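Side-chain contacts in putative uncharacterized protein (Vibrio cholerae, PDB 4G7X), which is the N-terminal N1 domain of a CTXphi phage pIII-type coat protein and probably binds host TolA during infection: residues A[43-48]-A[52-57]; A[80-85]-A[89-94]. All blocks are in the same frame, centred on the assembly; numbering follows the deposited sequence.

Contact 1 of 2, residues A[43-48]-A[52-57]; sequences LDIEKD and FVWSCL
Glu46 O takes the one hydrogen bond between residues 43-48 and 52-57, in the β hairpin of strands 41-48 and 51-59, from Val53 N at 2.9 Å. The bond is almost straight (N-H···O 172°), although the donor stands 30° out of the carbonyl plane. A CA-H···O contact from Phe52 CA reaches the same oxygen at 3.5 Å, so it is approached from two neighbouring residues. Next to it, Lys47 and Phe52 form an antiparallel non-hydrogen-bonded pair with their side chains on one face of the sheet. The lysine chain runs out with CG anti to its backbone N (chi1 -171°), which lays CD over the phenyl face, 4.2 Å from the ring centroid, as a CH-pi contact displaced toward the rim. Ile45 meets the ring obliquely, its CG2 branch 3.7 Å from Phe52 CE2, while its CD1 extends to the indole edge at Trp54 CE3, 4.2 Å away. Beyond Val53, an inverse gamma turn residue, the arms splay apart and strand 64-71 pairs with both. Asp48 OD1 takes the N-H of Tyr50, and OD2 forms a salt bridge with a basic side chain of the other protein chain; Val53 CG2 lies 3.9 Å from Asp48 OD2.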
loop_
_atom_site.group_PDB
_atom_site.type_symbol
_atom_site.label_atom_id
_atom_site.label_comp_id
_atom_site.label_asym_id
_atom_site.label_seq_id
_atom_site.Cartn_x
_atom_site.Cartn_y
_atom_site.Cartn_z
ATOM N N LEU A 43 -12.698 -2.868 7.908
ATOM C CA LEU A 43 -11.297 -3.278 7.913
ATOM C C LEU A 43 -10.703 -3.118 9.295
ATOM O O LEU A 43 -11.024 -2.164 9.997
ATOM C CB LEU A 43 -10.482 -2.423 6.936
ATOM C CG LEU A 43 -10.964 -2.228 5.494
ATOM C CD1 LEU A 43 -9.910 -1.492 4.681
ATOM C CD2 LEU A 43 -11.323 -3.547 4.827
ATOM N N ASP A 44 -9.814 -4.039 9.660
ATOM C CA ASP A 44 -9.056 -3.955 10.907
ATOM C C ASP A 44 -7.562 -3.785 10.638
ATOM O O ASP A 44 -7.017 -4.339 9.685
ATOM C CB ASP A 44 -9.263 -5.214 11.758
ATOM C CG ASP A 44 -10.671 -5.337 12.318
ATOM O OD1 ASP A 44 -11.451 -4.369 12.276
ATOM O OD2 ASP A 44 -10.992 -6.434 12.822
ATOM N N ILE A 45 -6.908 -3.016 11.500
ATOM C CA ILE A 45 -5.459 -2.837 11.445
ATOM C C ILE A 45 -4.715 -4.178 11.507
ATOM O O ILE A 45 -5.064 -5.062 12.295
ATOM C CB ILE A 45 -4.992 -1.868 12.566
ATOM C CG1 ILE A 45 -3.495 -1.534 12.455
ATOM C CG2 ILE A 45 -5.320 -2.421 13.949
ATOM C CD1 ILE A 45 -3.132 -0.632 11.290
ATOM N N GLU A 46 -3.696 -4.321 10.668
ATOM C CA GLU A 46 -2.870 -5.524 10.667
ATOM C C GLU A 46 -1.779 -5.448 11.713
ATOM O O GLU A 46 -1.263 -4.372 12.018
ATOM C CB GLU A 46 -2.243 -5.745 9.296
ATOM C CG GLU A 46 -3.271 -6.023 8.219
ATOM C CD GLU A 46 -2.644 -6.604 6.979
ATOM O OE1 GLU A 46 -2.187 -7.767 7.030
ATOM O OE2 GLU A 46 -2.624 -5.903 5.953
ATOM N N LYS A 47 -1.440 -6.608 12.262
ATOM C CA LYS A 47 -0.386 -6.727 13.252
ATOM C C LYS A 47 0.496 -7.897 12.848
ATOM O O LYS A 47 -0.014 -8.960 12.505
ATOM C CB LYS A 47 -1.000 -6.969 14.630
ATOM C CG LYS A 47 -0.018 -6.895 15.789
ATOM C CD LYS A 47 -0.771 -6.921 17.111
ATOM C CE LYS A 47 0.172 -6.853 18.300
ATOM N NZ LYS A 47 0.764 -8.174 18.651
ATOM N N ASP A 48 1.809 -7.686 12.853
ATOM C CA ASP A 48 2.750 -8.778 12.596
ATOM C C ASP A 48 3.665 -8.965 13.809
ATOM O O ASP A 48 3.365 -8.446 14.885
ATOM C CB ASP A 48 3.516 -8.561 11.275
ATOM C CG ASP A 48 4.443 -7.344 11.301
ATOM O OD1 ASP A 48 4.712 -6.788 12.384
ATOM O OD2 ASP A 48 4.924 -6.946 10.218
ATOM N N PHE A 52 1.758 -3.472 15.420
ATOM C CA PHE A 52 0.847 -2.967 14.401
ATOM C C PHE A 52 1.630 -2.441 13.206
ATOM O O PHE A 52 2.683 -1.825 13.368
ATOM C CB PHE A 52 -0.056 -1.877 14.979
ATOM C CG PHE A 52 -1.026 -2.390 15.999
ATOM C CD1 PHE A 52 -0.883 -2.059 17.343
ATOM C CD2 PHE A 52 -2.067 -3.226 15.619
ATOM C CE1 PHE A 52 -1.780 -2.545 18.284
ATOM C CE2 PHE A 52 -2.964 -3.719 16.553
ATOM C CZ PHE A 52 -2.819 -3.379 17.891
ATOM N N VAL A 53 1.121 -2.705 12.008
ATOM C CA VAL A 53 1.776 -2.247 10.786
ATOM C C VAL A 53 1.295 -0.823 10.507
ATOM O O VAL A 53 0.368 -0.594 9.728
ATOM C CB VAL A 53 1.520 -3.196 9.600
ATOM C CG1 VAL A 53 2.408 -2.807 8.427
ATOM C CG2 VAL A 53 1.782 -4.642 10.008
ATOM N N TRP A 54 1.960 0.120 11.167
ATOM C CA TRP A 54 1.511 1.499 11.317
ATOM C C TRP A 54 2.705 2.376 11.539
ATOM O O TRP A 54 3.622 2.001 12.266
ATOM C CB TRP A 54 0.592 1.599 12.534
ATOM C CG TRP A 54 0.235 3.009 12.933
ATOM C CD1 TRP A 54 0.995 3.898 13.691
ATOM C CD2 TRP A 54 -0.991 3.739 12.601
ATOM N NE1 TRP A 54 0.348 5.094 13.840
ATOM C CE2 TRP A 54 -0.855 5.066 13.212
ATOM C CE3 TRP A 54 -2.144 3.438 11.886
ATOM C CZ2 TRP A 54 -1.849 6.024 13.108
ATOM C CZ3 TRP A 54 -3.137 4.416 11.781
ATOM C CH2 TRP A 54 -2.989 5.680 12.373
ATOM N N SER A 55 2.702 3.564 10.937
ATOM C CA SER A 55 3.717 4.569 11.252
ATOM C C SER A 55 3.210 5.975 10.978
ATOM O O SER A 55 2.295 6.161 10.182
ATOM C CB SER A 55 5.018 4.300 10.485
ATOM O OG SER A 55 4.824 4.362 9.085
ATOM N N CYS A 56 3.795 6.955 11.663
ATOM C CA CYS A 56 3.526 8.366 11.374
ATOM C C CYS A 56 4.800 9.020 10.836
ATOM O O CYS A 56 5.902 8.734 11.322
ATOM C CB CYS A 56 2.966 9.103 12.600
ATOM S SG CYS A 56 1.417 8.404 13.243
ATOM N N LEU A 57 4.633 9.874 9.828
ATOM C CA LEU A 57 5.748 10.505 9.123
ATOM C C LEU A 57 5.562 12.016 9.025
ATOM O O LEU A 57 4.438 12.512 9.025
ATOM C CB LEU A 57 5.881 9.937 7.707
ATOM C CG LEU A 57 5.723 8.436 7.471
ATOM C CD1 LEU A 57 4.262 8.033 7.583
ATOM C CD2 LEU A 57 6.268 8.070 6.101
#

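Contact 2 of 2, residues A[80-85]-A[89-94]; sequences NWPMCD and ASAERC
The indole of Trp81 carries Arg93 on one face: CB sits over the six-membered ring, 3.6 Å from its centroid and almost on the ring normal, a close CH-pi contact beside the small loop that the Cys84-Cys94 disulfide closes. With CG anti to its carbonyl carbon (chi1 -73°) and the chain extended as far as NE, the arginine continues past the ring, bringing CD to 3.5 Å from Trp81 CZ2. Its guanidinium then turns 64° out of the indole plane, with CZ2 of Trp81 lying near the edge of the guanidinium; the aliphatic part of the arginine, rather than a stacked charge, thus does the covering. At the neighbouring part of the ring, Cys94 N approaches Trp81 CE3 obliquely. Pro82, next in sequence, sets its CG against Ala91 CB at 3.8 Å.

The covalent tie is the Cys84-Cys94 disulfide, whose chi3 of 94° gives it a right-handed twist. It joins the 80-85 loop to strand 93-95 and is packed against Phe26, Val33 and Val36. Between this bridge and the loop's turn, Ser90 OG is engaged twice. It accepts the backbone N-H of Asp85 (N to OG 3.1 Å) and donates in turn to Ala91 O, also at 3.1 Å, in the carbonyl plane on a lone pair. This fixes the rotation of the hydroxyl. Asp85 OD2 is bonded to the backbone nitrogens of Ser87 and Gly88, holding the turn between the two segments. A water molecule completes the link from 80-85 to 89-94, donating to Met83 O at 2.8 Å and accepting from Ala91 N at 2.9 Å.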
loop_
_atom_site.group_PDB
_atom_site.type_symbol
_atom_site.label_atom_id
_atom_site.label_comp_id
_atom_site.label_asym_id
_atom_site.label_seq_id
_atom_site.Cartn_x
_atom_site.Cartn_y
_atom_site.Cartn_z
ATOM N N ASN A 80 -22.697 4.072 13.803
ATOM C CA ASN A 80 -22.754 5.521 13.916
ATOM C C ASN A 80 -21.397 6.033 14.374
ATOM O O ASN A 80 -21.178 6.289 15.562
ATOM C CB ASN A 80 -23.865 5.958 14.879
ATOM C CG ASN A 80 -24.086 7.457 14.877
ATOM O OD1 ASN A 80 -23.520 8.187 14.065
ATOM N ND2 ASN A 80 -24.922 7.925 15.795
ATOM N N TRP A 81 -20.486 6.149 13.414
ATOM C CA TRP A 81 -19.118 6.584 13.670
ATOM C C TRP A 81 -18.817 7.875 12.968
ATOM O O TRP A 81 -19.434 8.184 11.948
ATOM C CB TRP A 81 -18.128 5.539 13.171
ATOM C CG TRP A 81 -18.060 4.252 13.949
ATOM C CD1 TRP A 81 -18.648 3.947 15.175
ATOM C CD2 TRP A 81 -17.305 3.055 13.580
ATOM N NE1 TRP A 81 -18.332 2.669 15.564
ATOM C CE2 TRP A 81 -17.521 2.082 14.652
ATOM C CE3 TRP A 81 -16.499 2.707 12.503
ATOM C CZ2 TRP A 81 -16.953 0.814 14.619
ATOM C CZ3 TRP A 81 -15.925 1.435 12.486
ATOM C CH2 TRP A 81 -16.150 0.511 13.519
ATOM N N PRO A 82 -17.834 8.637 13.483
ATOM C CA PRO A 82 -17.381 9.839 12.796
ATOM C C PRO A 82 -16.567 9.502 11.554
ATOM O O PRO A 82 -16.115 8.366 11.389
ATOM C CB PRO A 82 -16.473 10.510 13.832
ATOM C CG PRO A 82 -15.919 9.373 14.617
ATOM C CD PRO A 82 -17.015 8.340 14.674
ATOM N N MET A 83 -16.386 10.484 10.684
ATOM C CA MET A 83 -15.485 10.341 9.553
ATOM C C MET A 83 -14.044 10.330 10.054
ATOM O O MET A 83 -13.697 11.061 10.988
ATOM C CB MET A 83 -15.695 11.479 8.549
ATOM C CG MET A 83 -17.111 11.553 7.976
ATOM S SD MET A 83 -17.660 10.051 7.135
ATOM C CE MET A 83 -16.513 9.987 5.769
ATOM N N CYS A 84 -13.213 9.481 9.457
ATOM C CA CYS A 84 -11.790 9.483 9.788
ATOM C C CYS A 84 -11.197 10.854 9.498
ATOM O O CYS A 84 -11.548 11.494 8.503
ATOM C CB CYS A 84 -11.038 8.412 8.991
ATOM S SG CYS A 84 -11.665 6.728 9.201
ATOM N N ASP A 85 -10.304 11.303 10.374
ATOM C CA ASP A 85 -9.619 12.573 10.175
ATOM C C ASP A 85 -8.322 12.317 9.433
ATOM O O ASP A 85 -7.460 11.567 9.897
ATOM C CB ASP A 85 -9.355 13.268 11.514
ATOM C CG ASP A 85 -8.936 14.728 11.352
ATOM O OD1 ASP A 85 -8.992 15.479 12.345
ATOM O OD2 ASP A 85 -8.542 15.134 10.243
ATOM N N ALA A 89 -5.872 14.477 14.433
ATOM C CA ALA A 89 -5.955 13.168 15.073
ATOM C C ALA A 89 -7.306 12.509 14.841
ATOM O O ALA A 89 -8.352 13.070 15.180
ATOM C CB ALA A 89 -5.672 13.285 16.558
ATOM N N SER A 90 -7.278 11.319 14.249
ATOM C CA SER A 90 -8.495 10.582 13.921
ATOM C C SER A 90 -9.046 9.817 15.121
ATOM O O SER A 90 -8.303 9.458 16.036
ATOM C CB SER A 90 -8.193 9.600 12.788
ATOM O OG SER A 90 -9.375 9.005 12.277
ATOM N N ALA A 91 -10.351 9.559 15.113
ATOM C CA ALA A 91 -10.934 8.583 16.036
ATOM C C ALA A 91 -10.403 7.199 15.675
ATOM O O ALA A 91 -10.041 6.960 14.521
ATOM C CB ALA A 91 -12.448 8.620 15.940
ATOM N N GLU A 92 -10.344 6.288 16.642
ATOM C CA GLU A 92 -9.782 4.962 16.367
ATOM C C GLU A 92 -10.783 3.988 15.743
ATOM O O GLU A 92 -10.412 2.871 15.387
ATOM C CB GLU A 92 -9.123 4.354 17.607
ATOM C CG GLU A 92 -10.088 4.011 18.724
ATOM C CD GLU A 92 -10.554 5.233 19.481
ATOM O OE1 GLU A 92 -9.873 6.280 19.419
ATOM O OE2 GLU A 92 -11.604 5.140 20.145
ATOM N N ARG A 93 -12.042 4.411 15.625
ATOM C CA ARG A 93 -13.037 3.699 14.816
ATOM C C ARG A 93 -13.771 4.747 14.014
ATOM O O ARG A 93 -14.362 5.665 14.578
ATOM C CB ARG A 93 -14.011 2.903 15.680
ATOM C CG ARG A 93 -13.374 1.672 16.274
ATOM C CD ARG A 93 -14.359 0.787 17.009
ATOM N NE ARG A 93 -13.662 -0.447 17.345
ATOM C CZ ARG A 93 -12.823 -0.565 18.370
ATOM N NH1 ARG A 93 -12.618 0.465 19.178
ATOM N NH2 ARG A 93 -12.200 -1.715 18.592
ATOM N N CYS A 94 -13.708 4.643 12.692
ATOM C CA CYS A 94 -14.216 5.724 11.860
ATOM C C CYS A 94 -14.599 5.269 10.460
ATOM O O CYS A 94 -14.214 4.183 10.028
ATOM C CB CYS A 94 -13.190 6.869 11.804
ATOM S SG CYS A 94 -11.537 6.406 11.218
HETATM O O HOH W 1 -12.086 10.966 13.244
#

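Contacts 1 and 2 follow one another along the chain, their centres 16 Å apart and their nearest atoms about 7 Å apart without touching. Strand 35-38 joins them: it pairs antiparallel with strand 41-48, which carries residues 43-48, and parallel with strand 93-95 at the end of residues 89-94. Ser35 makes the connection concrete, its OG bonded to Asp44 while its backbone pairs with Cys94 and Trp81 and Arg93 touch it. The two differ in role at the surface. Contact 1 lies at the interface with the other protein chain, whereas no other chain of the assembly touches contact 2.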